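Local coordinates for toll-like receptor 6, Variable lymphocyte receptor B (Mus musculus, PDB 3A79), which probably recognises bacterial diacylated lipopeptides together with Toll-like receptor 2, its TLR6 ectodomain being fused here to part of a hagfish variable lymphocyte receptor, at residues 44-49 with 70-75; 51-56 with 75-80; 261-266 with 286-291; 295-300 with 325-330; 424-429 with 445-450. All coordinates share one frame; numbering follows the deposited sequence.

Contact 1: residues 44-49 with 70-75; sequences THVPKD and PDISFL
Val46 meets the Asp71-Ile72 backbone and side chains through all three of its side-chain carbons. Its CB lies 3.5 Å from Asp71 O, so the branch point itself rests against the peptide carbonyl. From there the two methyls part. CG1, anti to the backbone N (chi1 -167°), runs on past the same carbonyl and ends against Ile72 CG2, 4.1 Å away. CG2 turns instead to the Asp71 side chain, touching its CB at 3.7 Å and coming equally near Asp71 OD2. An alanine here would keep CB beside the carbonyl, but the loss of both methyls would probably open a gap beside Ile72 CG2 and take away the methyl that lies against Asp71 CB.

A second, looser patch lies further along, where the Phe74 ring reaches the backbone of Pro47 and Lys48. Phe74 CZ approaches Pro47 O obliquely at 3.8 Å, and Lys48 O sits over one ring face, offset toward the rim. The opposite face has Leu75 CG against it. Phe74 is placed there by a type I turn from Ile72 to Leu75, closed by Leu75 N to Ile72 O (3.2 Å).

Both segments belong to the TLR6 part and are irregular loops of the leucine-rich-repeat solenoid. Residues 44-49 lead from strand 35-37 toward strand 56-58, where Val46 also packs on Leu59 and Pro47 on Tyr38. Residues 70-75 occupy the next loop, ahead of strand 80-82, and Ile72 hands the packing on to Val95 and Phe96.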
# COMPACT_ATOMS: atom_id res chain seq x y z
N THR B 44 32.75 -36.71 14.37
CA THR B 44 33.87 -36.60 15.31
C THR B 44 35.21 -36.95 14.68
O THR B 44 36.25 -36.40 15.05
CB THR B 44 33.62 -37.47 16.56
OG1 THR B 44 33.24 -36.62 17.64
CG2 THR B 44 34.87 -38.26 16.94
N HIS B 45 35.18 -37.85 13.71
CA HIS B 45 36.37 -38.29 13.01
C HIS B 45 36.05 -38.15 11.53
O HIS B 45 34.91 -37.83 11.18
CB HIS B 45 36.67 -39.75 13.35
CG HIS B 45 35.50 -40.67 13.15
ND1 HIS B 45 34.24 -40.41 13.63
CD2 HIS B 45 35.41 -41.87 12.51
CE1 HIS B 45 33.42 -41.39 13.30
NE2 HIS B 45 34.11 -42.29 12.62
N VAL B 46 37.02 -38.39 10.66
CA VAL B 46 36.77 -38.29 9.23
C VAL B 46 36.35 -39.64 8.63
O VAL B 46 37.20 -40.50 8.40
CB VAL B 46 38.00 -37.77 8.48
CG1 VAL B 46 37.63 -37.38 7.06
CG2 VAL B 46 38.60 -36.60 9.23
N PRO B 47 35.04 -39.81 8.36
CA PRO B 47 34.40 -41.05 7.91
C PRO B 47 35.32 -41.90 7.04
O PRO B 47 35.48 -41.61 5.87
CB PRO B 47 33.24 -40.55 7.07
CG PRO B 47 32.84 -39.29 7.72
CD PRO B 47 34.10 -38.68 8.31
N LYS B 48 35.89 -42.95 7.63
CA LYS B 48 36.88 -43.80 6.95
C LYS B 48 36.29 -44.65 5.80
O LYS B 48 37.02 -45.34 5.07
CB LYS B 48 37.62 -44.68 7.99
CG LYS B 48 36.70 -45.52 8.92
CD LYS B 48 35.76 -44.66 9.80
CE LYS B 48 34.43 -45.38 10.05
NZ LYS B 48 33.26 -44.44 10.15
N ASP B 49 34.96 -44.54 5.65
CA ASP B 49 34.18 -45.33 4.69
C ASP B 49 34.02 -44.66 3.31
O ASP B 49 33.76 -45.34 2.32
CB ASP B 49 32.81 -45.69 5.28
CG ASP B 49 31.90 -44.46 5.56
OD1 ASP B 49 31.82 -43.53 4.72
OD2 ASP B 49 31.24 -44.44 6.62
N PRO B 70 46.22 -40.36 8.78
CA PRO B 70 45.44 -41.55 8.42
C PRO B 70 43.96 -41.22 8.30
O PRO B 70 43.20 -42.08 7.85
CB PRO B 70 45.68 -42.51 9.60
CG PRO B 70 46.89 -42.00 10.29
CD PRO B 70 46.87 -40.51 10.10
N ASP B 71 43.56 -40.01 8.71
CA ASP B 71 42.17 -39.56 8.58
C ASP B 71 41.79 -39.20 7.15
O ASP B 71 40.62 -39.31 6.79
CB ASP B 71 41.89 -38.36 9.49
CG ASP B 71 41.73 -38.74 10.94
OD1 ASP B 71 42.26 -39.80 11.34
OD2 ASP B 71 41.07 -37.98 11.69
N ILE B 72 42.76 -38.75 6.35
CA ILE B 72 42.51 -38.35 4.96
C ILE B 72 43.48 -38.92 3.92
O ILE B 72 43.37 -38.60 2.73
CB ILE B 72 42.48 -36.80 4.78
CG1 ILE B 72 43.65 -36.17 5.52
CG2 ILE B 72 41.13 -36.19 5.21
CD1 ILE B 72 43.88 -34.76 5.12
N SER B 73 44.42 -39.76 4.35
CA SER B 73 45.38 -40.41 3.45
C SER B 73 44.73 -41.00 2.20
O SER B 73 45.24 -40.82 1.09
CB SER B 73 46.11 -41.56 4.16
OG SER B 73 46.72 -41.15 5.37
N PHE B 74 43.63 -41.71 2.39
CA PHE B 74 42.98 -42.50 1.34
C PHE B 74 42.28 -41.67 0.25
O PHE B 74 42.12 -42.15 -0.88
CB PHE B 74 41.99 -43.50 1.95
CG PHE B 74 40.86 -42.84 2.70
CD1 PHE B 74 39.62 -42.69 2.12
CD2 PHE B 74 41.05 -42.35 3.99
CE1 PHE B 74 38.59 -42.08 2.80
CE2 PHE B 74 40.02 -41.74 4.68
CZ PHE B 74 38.79 -41.60 4.08
N LEU B 75 41.86 -40.46 0.58
CA LEU B 75 41.15 -39.62 -0.38
C LEU B 75 42.13 -38.94 -1.32
O LEU B 75 42.23 -37.72 -1.35
CB LEU B 75 40.32 -38.56 0.36
CG LEU B 75 39.31 -39.15 1.34
CD1 LEU B 75 39.10 -38.25 2.54
CD2 LEU B 75 38.00 -39.42 0.62

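Contact 2: residues 51-56 with 75-80; sequences PPRTKA and LSELRV
Lys55 O is gripped by two successive backbone amides, Arg79 N at 2.7 Å and Val80 N at 3.0 Å. Both lie in the carbonyl plane, and the bond from Val80 is nearly straight, at 174°. With this carbonyl anchored, Ala56 and Val80 pair as a parallel bridge at the start of strands 56-58 and 80-82, their side chains on the same side and their CB atoms 3.7 Å apart. This is the parallel strand start of successive leucine-rich repeats in the TLR6 part.

Further back along the loops, charged side chains lie alongside one another. Arg53 NH1 makes a salt bridge to Glu77 OE1 at 3.3 Å, meeting it on the anti side and tilted from both flat groups, whose planes are 79° apart. Lys55 runs out extended (chi2 -177°), which lays its CE against Glu77 CG at 3.7 Å; its NZ remains 5.3 Å from Glu77 OE1. Thr54 CB, for its part, packs on Leu75 CD2, 4.1 Å away, and Thr54 also touches Val36 of strand 35-37.

The chemistry suggests that the join rests mainly on directed backbone bonds at the strand start, whereas the tilted Arg53-Glu77 pair, on an exposed arginine, is probably a weaker and more adaptable tie.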
# COMPACT_ATOMS: atom_id res chain seq x y z
N PRO B 51 33.91 -42.96 -0.38
CA PRO B 51 34.36 -43.39 -1.70
C PRO B 51 35.75 -42.83 -1.99
O PRO B 51 35.96 -41.61 -1.93
CB PRO B 51 33.32 -42.78 -2.64
CG PRO B 51 32.09 -42.64 -1.80
CD PRO B 51 32.58 -42.32 -0.42
N PRO B 52 36.71 -43.70 -2.29
CA PRO B 52 38.12 -43.33 -2.43
C PRO B 52 38.39 -42.17 -3.39
O PRO B 52 39.23 -41.33 -3.10
CB PRO B 52 38.76 -44.62 -2.95
CG PRO B 52 37.91 -45.70 -2.42
CD PRO B 52 36.50 -45.15 -2.44
N ARG B 53 37.68 -42.13 -4.52
CA ARG B 53 37.94 -41.11 -5.53
C ARG B 53 37.10 -39.84 -5.36
O ARG B 53 36.91 -39.10 -6.32
CB ARG B 53 37.74 -41.68 -6.94
CG ARG B 53 38.89 -42.55 -7.49
CD ARG B 53 39.04 -42.29 -9.00
NE ARG B 53 37.75 -41.94 -9.60
CZ ARG B 53 37.59 -41.09 -10.61
NH1 ARG B 53 38.64 -40.47 -11.15
NH2 ARG B 53 36.36 -40.84 -11.08
N THR B 54 36.58 -39.62 -4.15
CA THR B 54 35.77 -38.43 -3.84
C THR B 54 36.60 -37.19 -4.10
O THR B 54 37.81 -37.22 -3.91
CB THR B 54 35.35 -38.35 -2.35
OG1 THR B 54 34.88 -39.61 -1.91
CG2 THR B 54 34.26 -37.31 -2.15
N LYS B 55 35.96 -36.10 -4.50
CA LYS B 55 36.70 -34.89 -4.85
C LYS B 55 36.41 -33.68 -3.98
O LYS B 55 37.33 -32.96 -3.62
CB LYS B 55 36.55 -34.57 -6.34
CG LYS B 55 37.19 -35.64 -7.21
CD LYS B 55 37.13 -35.34 -8.70
CE LYS B 55 38.03 -36.31 -9.45
NZ LYS B 55 37.85 -36.23 -10.93
N ALA B 56 35.15 -33.46 -3.62
CA ALA B 56 34.80 -32.39 -2.69
C ALA B 56 34.14 -32.95 -1.43
O ALA B 56 33.05 -33.50 -1.50
CB ALA B 56 33.90 -31.37 -3.35
N LEU B 75 41.86 -40.46 0.58
CA LEU B 75 41.15 -39.62 -0.38
C LEU B 75 42.13 -38.94 -1.32
O LEU B 75 42.23 -37.72 -1.35
CB LEU B 75 40.32 -38.56 0.36
CG LEU B 75 39.31 -39.15 1.34
CD1 LEU B 75 39.10 -38.25 2.54
CD2 LEU B 75 38.00 -39.42 0.62
N SER B 76 42.83 -39.75 -2.11
CA SER B 76 43.93 -39.27 -2.94
C SER B 76 43.52 -38.25 -4.00
O SER B 76 44.37 -37.55 -4.55
CB SER B 76 44.63 -40.45 -3.63
OG SER B 76 44.05 -40.73 -4.89
N GLU B 77 42.22 -38.16 -4.28
CA GLU B 77 41.74 -37.33 -5.38
C GLU B 77 41.15 -36.02 -4.90
O GLU B 77 40.73 -35.19 -5.71
CB GLU B 77 40.67 -38.08 -6.17
CG GLU B 77 40.83 -38.01 -7.66
CD GLU B 77 41.58 -39.21 -8.20
OE1 GLU B 77 40.92 -40.05 -8.85
OE2 GLU B 77 42.80 -39.32 -7.96
N LEU B 78 41.12 -35.84 -3.58
CA LEU B 78 40.47 -34.70 -2.93
C LEU B 78 40.95 -33.35 -3.48
O LEU B 78 42.15 -33.10 -3.53
CB LEU B 78 40.69 -34.74 -1.42
CG LEU B 78 39.80 -33.80 -0.61
CD1 LEU B 78 38.37 -33.99 -1.07
CD2 LEU B 78 39.90 -34.07 0.87
N ARG B 79 40.01 -32.51 -3.91
CA ARG B 79 40.33 -31.16 -4.35
C ARG B 79 39.84 -30.18 -3.31
O ARG B 79 40.49 -29.18 -3.01
CB ARG B 79 39.66 -30.83 -5.68
CG ARG B 79 40.14 -31.61 -6.90
CD ARG B 79 39.41 -31.10 -8.16
NE ARG B 79 37.95 -31.30 -8.11
CZ ARG B 79 37.05 -30.36 -7.79
NH1 ARG B 79 37.45 -29.14 -7.47
NH2 ARG B 79 35.75 -30.66 -7.79
N VAL B 80 38.67 -30.46 -2.77
CA VAL B 80 38.01 -29.54 -1.85
C VAL B 80 37.75 -30.20 -0.50
O VAL B 80 37.25 -31.32 -0.43
CB VAL B 80 36.68 -29.06 -2.45
CG1 VAL B 80 35.89 -28.25 -1.43
CG2 VAL B 80 36.95 -28.28 -3.74

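Contact 3: residues 261-266 with 286-291; sequences TTWKCS and LTITER
In this leucine-rich-repeat turn of the TLR6 part, Thr261 and Ile288 form a parallel beta bridge just where strand 252-261 gives way to helix 263-273. Thr261 N donates to Thr287 O at 3.0 Å, almost straight (165°), though tilted 27° from the carbonyl plane. Beside this bond Thr261 CG2 packs on Leu286 CD1, 3.6 Å away.

The start of the helix is tied back on itself. Thr262 O accepts from Thr261 OG1 on a lone pair and from Ser266 OG at 3.0 Å, so two hydroxyls hold one carbonyl at the bend from strand to helix. The hydroxyl of Thr262 turns elsewhere, to Asp232, and Cys265, in the first turn of the helix, is locked to Cys235 by a disulfide.

Trp263 supplies the apolar part. With its CG anti to the backbone N (chi1 -176°), the indole extends alongside Ile288, the two side chains pointing the same way. Its far end continues to helix 321-329, touching Leu324 and Val327, and NE1 makes a weak hydrogen bond to Ala323 O. From the strand, Ile288 meets it with both branches: CG2 lies 4.0 Å from Trp263 CB, and CD1 comes obliquely to the six-membered ring, 3.9 Å from Trp263 CE3.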
# COMPACT_ATOMS: atom_id res chain seq x y z
N THR B 261 24.86 3.27 13.20
CA THR B 261 25.55 4.54 13.35
C THR B 261 24.59 5.69 13.63
O THR B 261 23.42 5.62 13.29
CB THR B 261 26.40 4.86 12.08
OG1 THR B 261 26.42 6.27 11.86
CG2 THR B 261 25.78 4.25 10.85
N THR B 262 25.09 6.73 14.27
CA THR B 262 24.38 7.99 14.35
C THR B 262 24.05 8.54 12.97
O THR B 262 24.65 8.14 11.97
CB THR B 262 25.23 9.05 15.07
OG1 THR B 262 25.26 8.74 16.47
CG2 THR B 262 24.65 10.43 14.90
N TRP B 263 23.09 9.45 12.89
CA TRP B 263 22.90 10.18 11.64
C TRP B 263 24.06 11.16 11.44
O TRP B 263 24.64 11.21 10.35
CB TRP B 263 21.54 10.89 11.57
CG TRP B 263 21.32 11.55 10.24
CD1 TRP B 263 21.10 12.88 9.99
CD2 TRP B 263 21.37 10.91 8.95
NE1 TRP B 263 21.00 13.10 8.64
CE2 TRP B 263 21.16 11.91 7.98
CE3 TRP B 263 21.59 9.59 8.53
CZ2 TRP B 263 21.13 11.62 6.61
CZ3 TRP B 263 21.56 9.31 7.17
CH2 TRP B 263 21.33 10.32 6.23
N LYS B 264 24.40 11.92 12.48
CA LYS B 264 25.56 12.83 12.44
C LYS B 264 26.78 12.12 11.83
O LYS B 264 27.47 12.68 10.97
CB LYS B 264 25.90 13.33 13.85
CG LYS B 264 26.94 14.44 13.94
CD LYS B 264 27.02 15.01 15.36
CE LYS B 264 27.33 16.52 15.40
NZ LYS B 264 28.77 16.88 15.68
N CYS B 265 27.01 10.89 12.28
CA CYS B 265 28.17 10.14 11.86
C CYS B 265 28.02 9.62 10.43
O CYS B 265 29.01 9.39 9.74
CB CYS B 265 28.46 8.98 12.83
SG CYS B 265 30.03 8.11 12.51
N SER B 266 26.79 9.43 9.99
CA SER B 266 26.57 8.94 8.64
C SER B 266 26.86 10.04 7.63
O SER B 266 27.51 9.81 6.61
CB SER B 266 25.15 8.40 8.48
OG SER B 266 25.02 7.16 9.17
N LEU B 286 22.10 -0.95 7.13
CA LEU B 286 22.34 0.27 7.90
C LEU B 286 21.28 0.48 9.00
O LEU B 286 20.09 0.23 8.77
CB LEU B 286 22.36 1.47 6.95
CG LEU B 286 22.34 2.89 7.53
CD1 LEU B 286 23.66 3.17 8.20
CD2 LEU B 286 22.08 3.88 6.43
N THR B 287 21.71 0.96 10.17
CA THR B 287 20.80 1.29 11.28
C THR B 287 21.03 2.71 11.82
O THR B 287 21.96 2.93 12.60
CB THR B 287 20.96 0.29 12.45
OG1 THR B 287 20.88 -1.06 11.97
CG2 THR B 287 19.89 0.50 13.49
N ILE B 288 20.20 3.67 11.40
CA ILE B 288 20.27 5.06 11.89
C ILE B 288 19.94 5.15 13.39
O ILE B 288 18.96 4.56 13.83
CB ILE B 288 19.29 5.97 11.12
CG1 ILE B 288 19.31 5.68 9.62
CG2 ILE B 288 19.57 7.41 11.42
CD1 ILE B 288 20.64 5.88 8.95
N THR B 289 20.72 5.90 14.16
CA THR B 289 20.76 5.57 15.59
C THR B 289 20.18 6.44 16.70
O THR B 289 19.24 5.99 17.36
CB THR B 289 22.10 4.95 16.00
OG1 THR B 289 21.93 3.53 16.01
CG2 THR B 289 22.52 5.40 17.39
N GLU B 290 20.69 7.62 16.98
CA GLU B 290 20.22 8.25 18.23
C GLU B 290 19.29 9.41 17.99
O GLU B 290 18.39 9.68 18.78
CB GLU B 290 21.38 8.73 19.12
CG GLU B 290 22.29 7.66 19.71
CD GLU B 290 23.62 8.24 20.21
OE1 GLU B 290 23.79 9.48 20.15
OE2 GLU B 290 24.50 7.47 20.65
N ARG B 291 19.54 10.13 16.90
CA ARG B 291 18.80 11.33 16.57
C ARG B 291 19.09 11.64 15.12
O ARG B 291 20.08 11.18 14.56
CB ARG B 291 19.20 12.50 17.47
CG ARG B 291 20.67 12.50 17.89
CD ARG B 291 20.97 13.37 19.10
NE ARG B 291 20.54 14.74 18.87
CZ ARG B 291 19.36 15.24 19.25
NH1 ARG B 291 18.49 14.48 19.90
NH2 ARG B 291 19.06 16.51 19.00

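Contact 4: residues 295-300 with 325-330; sequences EEFTYS and YSVFAE
Tyr299 OH donates to Val327 O, 2.5 Å away, the polar bond of this contact. The hydroxyl arrives in the carbonyl plane, on a lone pair, with a C=O...donor angle of 144°. The same ring slants over to the end of the helix, where its CD1 comes near Glu330 O, which lies oblique to the ring. Replacing the tyrosine by a phenylalanine would probably cost Val327 O this donor and leave the ring held by packing alone.

The packing centres on Val327, whose two methyls meet different aromatic residues. CG1, anti to the backbone N (chi1 164°), lies beside the Tyr299 hydroxyl, 3.6 Å from Tyr299 OH. CG2 instead sits over a face of Phe297 in a CH-pi contact, 4.0 Å from the ring centroid and 28° off its normal.

Polar groups also skirt the Phe297 ring. Ser326 OG lies near its plane, 4.1 Å from Phe297 CZ, while its own hydrogen bond goes to Glu322 O one turn back. Glu330 OE1 approaches Phe297 CZ obliquely at 3.9 Å.

In the TLR6 solenoid, the extended loop 295-300 between strands 278-288 and 306-314 is thus wedged between two helices. Phe297 and Tyr299 also touch Gln271 of helix 263-273, and the Tyr299 ring meets Trp274. Across from them, Phe328 of helix 321-329 turns the other way, onto strands 306-314 and 335-339.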
# COMPACT_ATOMS: atom_id res chain seq x y z
N GLU B 295 22.48 18.31 9.50
CA GLU B 295 23.94 18.21 9.52
C GLU B 295 24.58 19.00 8.39
O GLU B 295 24.04 19.10 7.29
CB GLU B 295 24.36 16.74 9.46
CG GLU B 295 23.83 15.89 10.61
CD GLU B 295 24.49 16.22 11.94
OE1 GLU B 295 25.72 16.44 11.95
OE2 GLU B 295 23.78 16.24 12.97
N GLU B 296 25.74 19.58 8.68
CA GLU B 296 26.48 20.34 7.67
C GLU B 296 27.07 19.41 6.63
O GLU B 296 27.61 18.35 6.95
CB GLU B 296 27.59 21.17 8.32
CG GLU B 296 27.07 22.22 9.29
CD GLU B 296 25.86 22.95 8.76
OE1 GLU B 296 25.91 23.41 7.60
OE2 GLU B 296 24.85 23.07 9.50
N PHE B 297 26.95 19.80 5.37
CA PHE B 297 27.53 19.04 4.27
C PHE B 297 27.52 19.85 2.98
O PHE B 297 26.59 20.63 2.74
CB PHE B 297 26.79 17.72 4.07
CG PHE B 297 25.35 17.87 3.68
CD1 PHE B 297 24.97 17.78 2.35
CD2 PHE B 297 24.38 18.13 4.64
CE1 PHE B 297 23.64 17.93 1.99
CE2 PHE B 297 23.06 18.29 4.29
CZ PHE B 297 22.68 18.19 2.96
N THR B 298 28.56 19.68 2.18
CA THR B 298 28.60 20.19 0.82
C THR B 298 29.17 19.10 -0.07
O THR B 298 30.16 18.46 0.28
CB THR B 298 29.47 21.49 0.67
OG1 THR B 298 30.48 21.54 1.69
CG2 THR B 298 28.59 22.74 0.75
N TYR B 299 28.54 18.89 -1.22
CA TYR B 299 29.04 17.94 -2.19
C TYR B 299 29.81 18.61 -3.31
O TYR B 299 29.23 19.30 -4.15
CB TYR B 299 27.90 17.14 -2.77
CG TYR B 299 27.22 16.31 -1.73
CD1 TYR B 299 25.93 16.60 -1.33
CD2 TYR B 299 27.88 15.26 -1.13
CE1 TYR B 299 25.31 15.85 -0.38
CE2 TYR B 299 27.27 14.50 -0.17
CZ TYR B 299 25.98 14.80 0.20
OH TYR B 299 25.36 14.04 1.16
N SER B 300 31.13 18.42 -3.30
CA SER B 300 31.99 18.98 -4.32
C SER B 300 32.35 17.90 -5.31
O SER B 300 32.00 16.74 -5.11
CB SER B 300 33.27 19.53 -3.70
OG SER B 300 33.00 20.16 -2.46
N TYR B 325 16.41 13.46 4.21
CA TYR B 325 16.29 13.24 2.76
C TYR B 325 17.16 14.17 1.90
O TYR B 325 17.58 13.81 0.80
CB TYR B 325 14.83 13.29 2.27
CG TYR B 325 13.93 12.23 2.86
CD1 TYR B 325 12.64 12.53 3.26
CD2 TYR B 325 14.38 10.92 3.03
CE1 TYR B 325 11.81 11.57 3.81
CE2 TYR B 325 13.55 9.95 3.57
CZ TYR B 325 12.27 10.28 3.96
OH TYR B 325 11.44 9.33 4.52
N SER B 326 17.44 15.38 2.38
CA SER B 326 18.20 16.31 1.57
C SER B 326 19.66 15.85 1.41
O SER B 326 20.27 16.02 0.35
CB SER B 326 18.11 17.72 2.14
OG SER B 326 18.62 17.73 3.46
N VAL B 327 20.20 15.25 2.47
CA VAL B 327 21.54 14.67 2.44
C VAL B 327 21.77 13.75 1.23
O VAL B 327 22.90 13.63 0.75
CB VAL B 327 21.82 13.91 3.75
CG1 VAL B 327 23.01 12.98 3.61
CG2 VAL B 327 22.01 14.89 4.89
N PHE B 328 20.71 13.10 0.75
CA PHE B 328 20.78 12.30 -0.47
C PHE B 328 20.35 13.08 -1.70
O PHE B 328 20.95 12.96 -2.76
CB PHE B 328 19.90 11.05 -0.37
CG PHE B 328 20.25 10.15 0.77
CD1 PHE B 328 19.47 10.14 1.91
CD2 PHE B 328 21.35 9.32 0.70
CE1 PHE B 328 19.79 9.32 2.97
CE2 PHE B 328 21.68 8.50 1.76
CZ PHE B 328 20.90 8.50 2.90
N ALA B 329 19.30 13.87 -1.58
CA ALA B 329 18.73 14.53 -2.75
C ALA B 329 19.75 15.45 -3.41
O ALA B 329 19.87 15.48 -4.64
CB ALA B 329 17.48 15.29 -2.37
N GLU B 330 20.50 16.18 -2.58
CA GLU B 330 21.52 17.11 -3.06
C GLU B 330 22.86 16.45 -3.42
O GLU B 330 23.88 17.12 -3.44
CB GLU B 330 21.79 18.21 -2.02
CG GLU B 330 20.57 18.79 -1.31
CD GLU B 330 20.90 20.06 -0.54
OE1 GLU B 330 20.41 20.25 0.60
OE2 GLU B 330 21.66 20.88 -1.09

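Contact 5: residues 424-429 with 445-450; sequences CAWAES and FRCLPP
Cys424 and Cys447 are joined by a disulfide, SG to SG 2.0 Å, which begins the close-packed half of this contact. The sulfur of Cys447, anti to its own backbone N (chi1 -170°), also lies obliquely beside the indole of Trp426, 4.4 Å from the centroid of the five-membered ring. That indole is held in two more ways. Pro449 CD sits over one face in a CH-pi contact, 3.6 Å from the same centroid, and Pro449 CG extends the cover toward Trp426 CD2 at 3.8 Å. At the ring edge, Trp426 NE1 donates to Cys447 O at 3.2 Å; the donor stands well above the carbonyl plane, 65° out of it and off the lone pairs, and the N-H...O angle is only 138°.

These are two successive loops of the TLR6 leucine-rich-repeat solenoid, leading into strands 432-434 and 454-456. Their touching parts run in nearly the same direction, and the disulfide staples one repeat to the next. Trp426 and Pro449 both reach inward to Leu433 of strand 432-434, and Trp426 also packs on Ala396 of helix 394-397.

Toward the other end the contact thins. The Pro450 ring meets mainly the backbone of Glu428, Pro450 CD 4.0 Å from Glu428 CA, and the side chains barely graze, Glu428 CB to Pro450 CG 4.3 Å. Both residues are exposed, and the Glu428 side chain lies about 5 Å from an N-acetylglucosamine of an attached glycan.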
# COMPACT_ATOMS: atom_id res chain seq x y z
N CYS B 424 -3.81 13.32 -18.88
CA CYS B 424 -2.55 12.72 -19.30
C CYS B 424 -1.50 13.79 -19.49
O CYS B 424 -1.80 14.86 -20.02
CB CYS B 424 -2.73 11.96 -20.62
SG CYS B 424 -1.69 10.48 -20.76
N ALA B 425 -0.28 13.48 -19.05
CA ALA B 425 0.88 14.37 -19.18
C ALA B 425 2.20 13.60 -19.15
O ALA B 425 3.16 14.03 -18.52
CB ALA B 425 0.88 15.41 -18.06
N TRP B 426 2.24 12.46 -19.85
CA TRP B 426 3.43 11.59 -19.83
C TRP B 426 4.65 12.26 -20.44
O TRP B 426 4.53 13.15 -21.28
CB TRP B 426 3.16 10.26 -20.55
CG TRP B 426 2.54 9.19 -19.68
CD1 TRP B 426 1.30 8.66 -19.82
CD2 TRP B 426 3.14 8.54 -18.55
NE1 TRP B 426 1.08 7.72 -18.85
CE2 TRP B 426 2.19 7.62 -18.06
CE3 TRP B 426 4.38 8.64 -17.90
CZ2 TRP B 426 2.45 6.81 -16.95
CZ3 TRP B 426 4.62 7.83 -16.80
CH2 TRP B 426 3.66 6.93 -16.34
N ALA B 427 5.82 11.81 -20.02
CA ALA B 427 7.06 12.24 -20.65
C ALA B 427 7.11 11.60 -22.03
O ALA B 427 7.05 10.39 -22.17
CB ALA B 427 8.25 11.82 -19.82
N GLU B 428 7.23 12.44 -23.04
CA GLU B 428 7.15 12.01 -24.42
C GLU B 428 8.27 11.03 -24.77
O GLU B 428 8.32 10.50 -25.88
CB GLU B 428 7.20 13.23 -25.34
CG GLU B 428 6.26 14.38 -24.92
CD GLU B 428 6.65 15.04 -23.59
OE1 GLU B 428 5.74 15.32 -22.77
OE2 GLU B 428 7.85 15.27 -23.36
N SER B 429 9.15 10.78 -23.81
CA SER B 429 10.38 10.06 -24.09
C SER B 429 10.45 8.64 -23.54
O SER B 429 11.40 7.91 -23.83
CB SER B 429 11.58 10.88 -23.57
OG SER B 429 11.43 11.22 -22.20
N PHE B 445 -5.17 2.53 -21.01
CA PHE B 445 -4.79 2.73 -22.40
C PHE B 445 -5.20 4.11 -22.94
O PHE B 445 -4.83 4.48 -24.06
CB PHE B 445 -5.36 1.62 -23.29
CG PHE B 445 -4.80 0.26 -22.98
CD1 PHE B 445 -5.40 -0.55 -22.02
CD2 PHE B 445 -3.67 -0.21 -23.65
CE1 PHE B 445 -4.89 -1.81 -21.73
CE2 PHE B 445 -3.15 -1.47 -23.37
CZ PHE B 445 -3.76 -2.27 -22.41
N ARG B 446 -5.96 4.86 -22.14
CA ARG B 446 -6.32 6.24 -22.47
C ARG B 446 -5.11 7.16 -22.32
O ARG B 446 -5.07 8.26 -22.88
CB ARG B 446 -7.42 6.74 -21.53
CG ARG B 446 -8.83 6.40 -21.95
CD ARG B 446 -9.86 7.05 -21.03
NE ARG B 446 -11.22 6.93 -21.54
CZ ARG B 446 -12.07 5.97 -21.19
NH1 ARG B 446 -11.71 5.05 -20.30
NH2 ARG B 446 -13.29 5.93 -21.71
N CYS B 447 -4.13 6.68 -21.56
CA CYS B 447 -3.01 7.51 -21.13
C CYS B 447 -1.70 6.72 -21.10
O CYS B 447 -1.35 6.12 -20.08
CB CYS B 447 -3.32 8.09 -19.75
SG CYS B 447 -2.21 9.38 -19.12
N LEU B 448 -0.98 6.71 -22.22
CA LEU B 448 0.31 6.02 -22.28
C LEU B 448 1.32 6.83 -23.08
O LEU B 448 0.96 7.46 -24.08
CB LEU B 448 0.16 4.63 -22.90
CG LEU B 448 -0.67 3.58 -22.15
CD1 LEU B 448 -1.29 2.61 -23.14
CD2 LEU B 448 0.15 2.84 -21.08
N PRO B 449 2.58 6.81 -22.65
CA PRO B 449 3.67 7.56 -23.28
C PRO B 449 3.66 7.43 -24.81
O PRO B 449 3.63 6.32 -25.33
CB PRO B 449 4.92 6.92 -22.69
CG PRO B 449 4.49 6.44 -21.35
CD PRO B 449 3.05 6.02 -21.50
N PRO B 450 3.69 8.57 -25.52
CA PRO B 450 3.60 8.58 -26.98
C PRO B 450 4.41 7.47 -27.65
O PRO B 450 3.83 6.64 -28.34
CB PRO B 450 4.15 9.96 -27.34
CG PRO B 450 3.76 10.82 -26.18
CD PRO B 450 3.82 9.93 -24.96

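How the contacts relate
All five contacts join successive turns of one TLR6 solenoid. Contacts 1 and 2 overlap, sharing Leu75 in the same pair of loops near the N-terminal end, yet contact 1 is van der Waals packing of side chains on carbonyls and one another, and contact 2 rests on strand-start backbone bonds with a charged fringe. Contacts 3 and 4 touch as well: the indole of Trp263 packs on Val327 and Phe328, so the buried contact 3 backs onto the more superficial contact 4 through helix 321-329. Contact 5 stands apart, its nearest atoms about 19 Å from contact 4. It is buried like contact 3, but it alone carries a covalent cross-link between its segments.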